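PDB 3KG4: CRISPR pre-crRNA endoribonuclease Cas5d, which processes precursor CRISPR RNA into crRNA as a metal-independent endoribonuclease of a bacterial adaptive immune system against viruses and plasmids. Local coordinates for residues A[19-24]-A[28-33]; A[33-38]-A[56-61]; A[144-149]-A[167-172]. All blocks are in the same frame, centred on the assembly; numbering follows the deposited sequence.

Contact 1. Residues A[19-24]-A[28-33]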
loop_
_atom_site.group_PDB
_atom_site.type_symbol
_atom_site.label_atom_id
_atom_site.label_comp_id
_atom_site.label_asym_id
_atom_site.label_seq_id
_atom_site.Cartn_x
_atom_site.Cartn_y
_atom_site.Cartn_z
ATOM N N THR A 19 -2.644 11.182 3.731
ATOM C CA THR A 19 -2.757 12.618 3.766
ATOM C C THR A 19 -2.054 13.335 2.600
ATOM O O THR A 19 -0.888 13.099 2.325
ATOM C CB THR A 19 -2.210 13.141 5.127
ATOM O OG1 THR A 19 -2.942 12.507 6.186
ATOM C CG2 THR A 19 -2.354 14.659 5.201
ATOM N N ARG A 20 -2.772 14.228 1.911
ATOM C CA ARG A 20 -2.209 15.007 0.799
ATOM C C ARG A 20 -1.297 16.106 1.399
ATOM O O ARG A 20 -1.681 16.802 2.332
ATOM C CB ARG A 20 -3.292 15.654 -0.087
ATOM C CG ARG A 20 -4.293 14.676 -0.673
ATOM C CD ARG A 20 -5.265 15.340 -1.693
ATOM N NE ARG A 20 -4.450 15.812 -2.809
ATOM C CZ ARG A 20 -4.418 15.327 -4.047
ATOM N NH1 ARG A 20 -5.224 14.355 -4.472
ATOM N NH2 ARG A 20 -3.572 15.877 -4.889
ATOM N N PRO A 21 -0.079 16.238 0.887
ATOM C CA PRO A 21 0.856 17.137 1.590
ATOM C C PRO A 21 0.595 18.616 1.316
ATOM O O PRO A 21 0.876 19.454 2.176
ATOM C CB PRO A 21 2.234 16.681 1.087
ATOM C CG PRO A 21 1.955 16.104 -0.314
ATOM C CD PRO A 21 0.571 15.471 -0.197
ATOM N N GLU A 22 -0.005 18.929 0.171
ATOM C CA GLU A 22 -0.238 20.320 -0.223
ATOM C C GLU A 22 -1.455 20.980 0.423
ATOM O O GLU A 22 -1.599 22.206 0.348
ATOM C CB GLU A 22 -0.317 20.436 -1.760
ATOM C CG GLU A 22 -1.655 20.015 -2.404
ATOM C CD GLU A 22 -1.873 18.492 -2.471
ATOM O OE1 GLU A 22 -1.024 17.714 -2.012
ATOM O OE2 GLU A 22 -2.920 18.077 -2.991
ATOM N N MET A 23 -2.351 20.195 1.024
ATOM C CA MET A 23 -3.538 20.754 1.684
ATOM C C MET A 23 -3.210 20.861 3.191
ATOM O O MET A 23 -3.182 19.879 3.937
ATOM C CB MET A 23 -4.797 19.949 1.349
ATOM C CG MET A 23 -5.195 20.055 -0.203
ATOM S SD MET A 23 -6.678 19.134 -0.684
ATOM C CE MET A 23 -8.045 20.213 -0.162
ATOM N N LYS A 24 -2.886 22.088 3.597
ATOM C CA LYS A 24 -2.287 22.363 4.905
ATOM C C LYS A 24 -3.317 22.803 5.935
ATOM O O LYS A 24 -3.050 22.697 7.112
ATOM C CB LYS A 24 -1.232 23.485 4.792
ATOM C CG LYS A 24 -0.232 23.365 3.665
ATOM C CD LYS A 24 0.942 22.458 3.985
ATOM C CE LYS A 24 2.027 22.613 2.918
ATOM N NZ LYS A 24 3.044 21.521 2.946
ATOM N N VAL A 28 -6.677 16.131 4.351
ATOM C CA VAL A 28 -7.484 15.582 3.252
ATOM C C VAL A 28 -6.725 14.412 2.614
ATOM O O VAL A 28 -5.561 14.549 2.294
ATOM C CB VAL A 28 -7.730 16.625 2.140
ATOM C CG1 VAL A 28 -8.578 16.022 1.010
ATOM C CG2 VAL A 28 -8.428 17.899 2.722
ATOM N N SER A 29 -7.396 13.274 2.491
ATOM C CA SER A 29 -6.766 12.052 1.941
ATOM C C SER A 29 -6.664 12.129 0.412
ATOM O O SER A 29 -7.501 12.714 -0.299
ATOM C CB SER A 29 -7.582 10.807 2.322
ATOM O OG SER A 29 -7.012 9.565 1.821
ATOM N N TYR A 30 -5.616 11.504 -0.084
ATOM C CA TYR A 30 -5.548 11.121 -1.456
ATOM C C TYR A 30 -6.697 10.163 -1.755
ATOM O O TYR A 30 -7.341 9.627 -0.836
ATOM C CB TYR A 30 -4.263 10.425 -1.704
ATOM C CG TYR A 30 -3.048 11.265 -1.910
ATOM C CD1 TYR A 30 -2.948 12.132 -3.003
ATOM C CD2 TYR A 30 -1.952 11.115 -1.098
ATOM C CE1 TYR A 30 -1.788 12.863 -3.236
ATOM C CE2 TYR A 30 -0.785 11.844 -1.318
ATOM C CZ TYR A 30 -0.724 12.714 -2.397
ATOM O OH TYR A 30 0.417 13.432 -2.658
ATOM N N ASP A 31 -6.965 9.970 -3.041
ATOM C CA ASP A 31 -8.054 9.107 -3.489
ATOM C C ASP A 31 -7.811 7.635 -3.255
ATOM O O ASP A 31 -8.780 6.877 -3.168
ATOM C CB ASP A 31 -8.327 9.293 -5.009
ATOM C CG ASP A 31 -8.866 10.637 -5.353
ATOM O OD1 ASP A 31 -8.928 11.520 -4.475
ATOM O OD2 ASP A 31 -9.303 10.810 -6.531
ATOM N N VAL A 32 -6.548 7.247 -3.153
ATOM C CA VAL A 32 -6.142 5.853 -2.967
ATOM C C VAL A 32 -4.868 5.833 -2.115
ATOM O O VAL A 32 -4.193 6.852 -1.903
ATOM C CB VAL A 32 -5.808 5.165 -4.327
ATOM C CG1 VAL A 32 -7.046 5.230 -5.333
ATOM C CG2 VAL A 32 -4.600 5.835 -4.993
ATOM N N ILE A 33 -4.516 4.630 -1.693
ATOM C CA ILE A 33 -3.271 4.407 -0.996
ATOM C C ILE A 33 -2.023 4.755 -1.833
ATOM O O ILE A 33 -1.954 4.508 -3.053
ATOM C CB ILE A 33 -3.244 2.924 -0.453
ATOM C CG1 ILE A 33 -2.057 2.720 0.498
ATOM C CG2 ILE A 33 -3.143 1.955 -1.621
ATOM C CD1 ILE A 33 -2.166 1.482 1.386
HETATM O O HOH W 1 -7.680 13.327 -2.946
HETATM O O HOH W 2 -4.040 17.240 3.878
HETATM O O HOH W 3 0.108 15.702 -3.900
#
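A single beta bridge, Thr-19 with Ser-29, joins the chain just after strand 15-16 to the chain leaving strand 27-28 and closes the loop between them; Arg-20 and Tyr-30 pack beside it. Next to the bridge Arg-20 N donates to Val-28 O at 2.8 Å, almost straight at 169°. The side chain of Arg-20 leaves with CG beside its own backbone N (chi1 -56°), which lays that methylene over one face of the Tyr-30 ring, 3.9 Å from Arg-20 CG to the ring centroid: a CH-pi contact. A bend at chi3 then tilts the guanidinium, whose plane stands 54° from the ring; Tyr-30 CD1 lies over one guanidinium face toward its rim, closest to Arg-20 NH1 at 3.5 Å. Arginine suits this place because its methylene stem is apolar enough to cover an aromatic face while its head stays polar. That head is fixed at its edge: NE and NH2 both grip Glu-22 OE2 on the syn side, the NE to OE2 bond being 2.7 Å, and NH1 donates to a water that also binds Ser-29 O and Asp-31 OD1. Through its other oxygen, OD2, Asp-31 forms a salt bridge with Arg-186. On the Val-28 side, Met-23 supplies a flexible thioether arm, its CE 3.7 Å from Val-28 CG2. The tyrosine hydroxyl reaches beyond the loop, hydrogen-bonded to the backbone N of Leu-192 on strand 186-195, and a water links it to Glu-22 OE1. Pro-21, a compact apolar ring, packs across this end of the tyrosine, its CD lying 3.2 Å from Tyr-30 OH.

Contact 2. Residues A[33-38]-A[56-61]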
loop_
_atom_site.group_PDB
_atom_site.type_symbol
_atom_site.label_atom_id
_atom_site.label_comp_id
_atom_site.label_asym_id
_atom_site.label_seq_id
_atom_site.Cartn_x
_atom_site.Cartn_y
_atom_site.Cartn_z
ATOM N N ILE A 33 -4.516 4.630 -1.693
ATOM C CA ILE A 33 -3.271 4.407 -0.996
ATOM C C ILE A 33 -2.023 4.755 -1.833
ATOM O O ILE A 33 -1.954 4.508 -3.053
ATOM C CB ILE A 33 -3.244 2.924 -0.453
ATOM C CG1 ILE A 33 -2.057 2.720 0.498
ATOM C CG2 ILE A 33 -3.143 1.955 -1.621
ATOM C CD1 ILE A 33 -2.166 1.482 1.386
ATOM N N THR A 34 -1.054 5.387 -1.175
ATOM C CA THR A 34 0.210 5.711 -1.761
ATOM C C THR A 34 1.127 4.499 -1.676
ATOM O O THR A 34 0.926 3.644 -0.813
ATOM C CB THR A 34 0.889 6.872 -0.993
ATOM O OG1 THR A 34 0.970 6.522 0.407
ATOM C CG2 THR A 34 0.057 8.193 -1.153
ATOM N N PRO A 35 2.152 4.431 -2.554
ATOM C CA PRO A 35 3.197 3.428 -2.446
ATOM C C PRO A 35 3.841 3.489 -1.051
ATOM O O PRO A 35 4.114 2.465 -0.453
ATOM C CB PRO A 35 4.197 3.869 -3.506
ATOM C CG PRO A 35 3.276 4.560 -4.582
ATOM C CD PRO A 35 2.266 5.247 -3.781
ATOM N N SER A 36 4.065 4.720 -0.563
ATOM C CA SER A 36 4.647 4.980 0.757
ATOM C C SER A 36 3.873 4.272 1.875
ATOM O O SER A 36 4.453 3.524 2.686
ATOM C CB SER A 36 4.685 6.504 0.994
ATOM O OG SER A 36 5.491 6.800 2.105
ATOM N N ALA A 37 2.562 4.445 1.903
ATOM C CA ALA A 37 1.724 3.789 2.911
ATOM C C ALA A 37 1.675 2.271 2.756
ATOM O O ALA A 37 1.607 1.514 3.767
ATOM C CB ALA A 37 0.273 4.374 2.929
ATOM N N ALA A 38 1.673 1.826 1.506
ATOM C CA ALA A 38 1.637 0.395 1.207
ATOM C C ALA A 38 2.911 -0.280 1.729
ATOM O O ALA A 38 2.839 -1.336 2.362
ATOM C CB ALA A 38 1.427 0.142 -0.327
ATOM N N ASP A 56 4.862 -2.650 -6.662
ATOM C CA ASP A 56 4.733 -2.801 -8.123
ATOM C C ASP A 56 3.347 -2.412 -8.627
ATOM O O ASP A 56 3.207 -1.738 -9.670
ATOM C CB ASP A 56 5.062 -4.232 -8.528
ATOM C CG ASP A 56 6.465 -4.617 -8.165
ATOM O OD1 ASP A 56 7.390 -3.895 -8.570
ATOM O OD2 ASP A 56 6.638 -5.633 -7.438
ATOM N N LYS A 57 2.321 -2.881 -7.965
ATOM C CA LYS A 57 0.960 -2.577 -8.398
ATOM C C LYS A 57 0.078 -2.319 -7.184
ATOM O O LYS A 57 0.246 -2.939 -6.151
ATOM C CB LYS A 57 0.380 -3.736 -9.230
ATOM C CG LYS A 57 1.114 -4.019 -10.564
ATOM C CD LYS A 57 0.481 -5.196 -11.272
ATOM C CE LYS A 57 1.033 -5.434 -12.712
ATOM N NZ LYS A 57 0.333 -6.693 -13.177
ATOM N N ILE A 58 -0.893 -1.439 -7.331
ATOM C CA ILE A 58 -1.940 -1.270 -6.346
ATOM C C ILE A 58 -3.265 -1.486 -7.056
ATOM O O ILE A 58 -3.623 -0.708 -7.940
ATOM C CB ILE A 58 -1.917 0.187 -5.727
ATOM C CG1 ILE A 58 -0.592 0.427 -4.978
ATOM C CG2 ILE A 58 -3.131 0.397 -4.872
ATOM C CD1 ILE A 58 -0.248 1.935 -4.772
ATOM N N TYR A 59 -3.987 -2.525 -6.660
ATOM C CA TYR A 59 -5.333 -2.782 -7.142
ATOM C C TYR A 59 -6.339 -2.103 -6.247
ATOM O O TYR A 59 -6.357 -2.347 -5.041
ATOM C CB TYR A 59 -5.635 -4.269 -7.126
ATOM C CG TYR A 59 -4.747 -5.117 -7.978
ATOM C CD1 TYR A 59 -5.164 -5.577 -9.229
ATOM C CD2 TYR A 59 -3.472 -5.464 -7.545
ATOM C CE1 TYR A 59 -4.318 -6.413 -9.995
ATOM C CE2 TYR A 59 -2.636 -6.247 -8.301
ATOM C CZ TYR A 59 -3.064 -6.749 -9.508
ATOM O OH TYR A 59 -2.180 -7.558 -10.203
ATOM N N VAL A 60 -7.203 -1.287 -6.835
ATOM C CA VAL A 60 -8.207 -0.539 -6.104
ATOM C C VAL A 60 -9.546 -1.201 -6.306
ATOM O O VAL A 60 -10.067 -1.208 -7.428
ATOM C CB VAL A 60 -8.330 0.914 -6.597
ATOM C CG1 VAL A 60 -9.392 1.633 -5.803
ATOM C CG2 VAL A 60 -7.020 1.609 -6.469
ATOM N N LEU A 61 -10.121 -1.702 -5.211
ATOM C CA LEU A 61 -11.260 -2.638 -5.260
ATOM C C LEU A 61 -12.616 -1.995 -5.026
ATOM O O LEU A 61 -13.637 -2.521 -5.467
ATOM C CB LEU A 61 -11.057 -3.755 -4.220
ATOM C CG LEU A 61 -9.761 -4.541 -4.361
ATOM C CD1 LEU A 61 -9.683 -5.632 -3.296
ATOM C CD2 LEU A 61 -9.688 -5.124 -5.770
#
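This is a buried apolar contact near the centre of the chain, where the lead-in and first turn of helix 35-45 rest on strand 51-60. Chain order and strand order are those of a ferredoxin-like fold, as expected for a RAMP-type Cas5 protein, with this helix lying against the antiparallel sheet. Ile-58 carries most of the contact. Its neighbours Lys-57 and Tyr-59 turn to the other face of the sheet, where the Tyr-59 hydroxyl bonds to Glu-119, so the strand alternates between apolar and polar sides. Just before it, Asp-56 and Lys-57 both face Glu-119 in a classic beta bulge.

The two branches of Ile-58 do different jobs. The CG2 methyl, trans to the backbone N, meets its counterpart, Ile-58 CG2 to Ile-33 CG2 at 3.6 Å, the two side chains crossing at a slant. The longer arm reaches the lead-in to the helix: Ile-58 CD1 lies 3.5 Å from Ile-33 O and, at the first helical residue, 4.3 Å from Pro-35 CD. A beta-branched residue is apt here, since it favours strand geometry and offers two separate apolar ends.

The helix start is organised by its own bonds. Thr-34 is the N-cap: its OG1, brought over the first turn by chi1 of 54°, accepts from Ala-37 N at 3.0 Å and 160°. Pro-35 follows well, because a residue in the first turn has no need of an N-H. Small Ala-38, its CB directed toward the strand, lets the helix lie close to the sheet and packs on Ile-118 of strand 114-124. Since only methyl, methylene and backbone atoms meet across the interface, shape fit and exclusion of water, rather than polar pairing, must hold helix and strand together.

Contact 3. Residues A[144-149]-A[167-172]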
loop_
_atom_site.group_PDB
_atom_site.type_symbol
_atom_site.label_atom_id
_atom_site.label_comp_id
_atom_site.label_asym_id
_atom_site.label_seq_id
_atom_site.Cartn_x
_atom_site.Cartn_y
_atom_site.Cartn_z
ATOM N N ARG A 144 4.113 -14.968 8.473
ATOM C CA ARG A 144 3.504 -13.937 9.337
ATOM C C ARG A 144 2.156 -13.443 8.853
ATOM O O ARG A 144 1.232 -13.283 9.656
ATOM C CB ARG A 144 4.396 -12.720 9.449
ATOM C CG ARG A 144 5.737 -12.938 10.103
ATOM C CD ARG A 144 5.938 -11.860 11.150
ATOM N NE ARG A 144 7.315 -11.419 11.303
ATOM C CZ ARG A 144 7.716 -10.597 12.273
ATOM N NH1 ARG A 144 8.994 -10.230 12.364
ATOM N NH2 ARG A 144 6.838 -10.135 13.167
ATOM N N ALA A 145 2.039 -13.171 7.551
ATOM C CA ALA A 145 0.786 -12.661 7.014
ATOM C C ALA A 145 -0.336 -13.694 7.097
ATOM O O ALA A 145 -1.473 -13.333 7.382
ATOM C CB ALA A 145 0.965 -12.145 5.563
ATOM N N LEU A 146 -0.029 -14.972 6.851
ATOM C CA LEU A 146 -1.055 -16.037 6.842
ATOM C C LEU A 146 -1.770 -16.237 8.177
ATOM O O LEU A 146 -2.935 -16.657 8.213
ATOM C CB LEU A 146 -0.444 -17.376 6.450
ATOM C CG LEU A 146 -0.273 -17.633 4.964
ATOM C CD1 LEU A 146 0.570 -18.920 4.768
ATOM C CD2 LEU A 146 -1.654 -17.710 4.291
ATOM N N LYS A 147 -1.039 -15.966 9.252
ATOM C CA LYS A 147 -1.511 -16.114 10.619
ATOM C C LYS A 147 -2.402 -14.949 11.044
ATOM O O LYS A 147 -2.977 -14.958 12.149
ATOM C CB LYS A 147 -0.292 -16.151 11.556
ATOM N N GLY A 148 -2.500 -13.936 10.180
ATOM C CA GLY A 148 -3.037 -12.646 10.583
ATOM C C GLY A 148 -2.107 -11.974 11.579
ATOM O O GLY A 148 -2.546 -11.141 12.372
ATOM N N GLN A 149 -0.823 -12.328 11.534
ATOM C CA GLN A 149 0.153 -11.832 12.500
ATOM C C GLN A 149 0.891 -10.661 11.925
ATOM O O GLN A 149 1.017 -10.528 10.702
ATOM C CB GLN A 149 1.175 -12.917 12.850
ATOM N N LEU A 167 -3.070 -12.505 3.271
ATOM C CA LEU A 167 -2.184 -12.838 2.174
ATOM C C LEU A 167 -3.029 -13.349 1.013
ATOM O O LEU A 167 -4.064 -13.990 1.209
ATOM C CB LEU A 167 -1.138 -13.869 2.583
ATOM C CG LEU A 167 -0.025 -14.140 1.568
ATOM C CD1 LEU A 167 1.038 -13.025 1.553
ATOM C CD2 LEU A 167 0.649 -15.485 1.850
ATOM N N ILE A 168 -2.621 -13.012 -0.199
ATOM C CA ILE A 168 -3.197 -13.640 -1.376
ATOM C C ILE A 168 -2.047 -14.527 -1.843
ATOM O O ILE A 168 -1.129 -14.057 -2.488
ATOM C CB ILE A 168 -3.598 -12.622 -2.456
ATOM C CG1 ILE A 168 -4.703 -11.687 -1.956
ATOM C CG2 ILE A 168 -4.000 -13.335 -3.793
ATOM C CD1 ILE A 168 -6.077 -12.018 -2.469
ATOM N N ASP A 169 -2.070 -15.794 -1.431
ATOM C CA ASP A 169 -0.979 -16.734 -1.767
ATOM C C ASP A 169 -1.172 -17.139 -3.217
ATOM O O ASP A 169 -2.152 -16.740 -3.851
ATOM C CB ASP A 169 -1.029 -17.962 -0.843
ATOM C CG ASP A 169 0.313 -18.562 -0.570
ATOM O OD1 ASP A 169 1.301 -18.331 -1.308
ATOM O OD2 ASP A 169 0.363 -19.304 0.430
ATOM N N ASP A 170 -0.250 -17.938 -3.741
ATOM C CA ASP A 170 -0.176 -18.110 -5.185
ATOM C C ASP A 170 -1.399 -18.752 -5.813
ATOM O O ASP A 170 -1.769 -18.430 -6.932
ATOM C CB ASP A 170 1.063 -18.865 -5.612
ATOM C CG ASP A 170 1.498 -18.460 -7.013
ATOM O OD1 ASP A 170 0.644 -17.934 -7.761
ATOM O OD2 ASP A 170 2.695 -18.613 -7.365
ATOM N N ASN A 171 -2.041 -19.643 -5.095
ATOM C CA ASN A 171 -3.167 -20.346 -5.675
ATOM C C ASN A 171 -4.506 -19.833 -5.138
ATOM O O ASN A 171 -5.512 -20.508 -5.321
ATOM C CB ASN A 171 -2.912 -21.892 -5.627
ATOM C CG ASN A 171 -1.708 -22.296 -6.515
ATOM O OD1 ASN A 171 -1.418 -21.613 -7.519
ATOM N ND2 ASN A 171 -0.975 -23.357 -6.134
ATOM N N ASP A 172 -4.506 -18.621 -4.526
ATOM C CA ASP A 172 -5.751 -17.846 -4.234
ATOM C C ASP A 172 -6.015 -16.823 -5.353
ATOM O O ASP A 172 -5.066 -16.328 -5.979
ATOM C CB ASP A 172 -5.670 -17.018 -2.916
ATOM C CG ASP A 172 -5.249 -17.821 -1.679
ATOM O OD1 ASP A 172 -5.607 -19.022 -1.518
ATOM O OD2 ASP A 172 -4.545 -17.214 -0.820
#
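Leu-167, the last residue of edge strand 164-167, packs its side chain against the final turn of helix 135-146, the close-fitting part of the contact. Ala-145 meets it through its methyl, with Ala-145 CB 4.0 Å from Leu-167 CB and 4.1 Å from Leu-167 CD1. A single methyl suits this position because it lets the helix backbone draw near, the CA atoms of the two residues being 5.7 Å apart. The fork of Leu-167 divides between two helix residues: chi1 of -171° swings CG away from the backbone N, CD1 goes to Ala-145, and Leu-167 CD2 lies 3.9 Å from Leu-146 CG. Phe-141 and Lys-142, one turn back on the helix, add their side chains to the covering of Leu-167.

Toward the outside the fit slackens. Leu-146 is largely exposed and covers the leucine with one flank; its CD1 only brushes the rim of the 169-172 loop, 4.4 Å from Asp-169 OD2. That loop is a type I beta turn held mainly by bonds of its own. Asp-169 N donates to Asp-172 OD2 at 2.9 Å, the carboxylate met from above its plane, and Asp-169 OD1 accepts from Asp-170 N. Aspartates suit such a surface turn, since short carboxylates can satisfy nearby backbone N-H groups; a long, weak ion pair from Asp-169 to Lys-142 ties it to the helix. At the helix end the chain leaves through a Schellman motif: Gly-148 takes a positive phi, 67°, easily adopted without a side chain, and Gln-149 N reaches back to Arg-144 O at 2.9 Å. Strand 114-124, helix 135-146 and strand 164-167, the two strands parallel with strand 7-13 between them, form the second beta-alpha-beta crossover of a ferredoxin-like fold.

In the fold
From the N terminus the three contacts come in series, with no nesting or crossing. Contact 1 closes the short loop between strands 15-16 and 27-28, with three residues between its segments, and its second half leads on to helix 35-45. Contact 2 begins where it stops: they share Ile-33, and Val-32 CG1 touches Val-60 CG2 at 3.8 Å, so the peripheral loop is continuous with the core. Contact 2 closes the longer helix 35-45 to strand 51-60 connection. Contact 3 does likewise for helix 135-146 and strand 164-167, at the far edge of the same sheet. Its centre lies about 17 Å from that of contact 2 and, across the chain's centre, about 29 Å from that of contact 1.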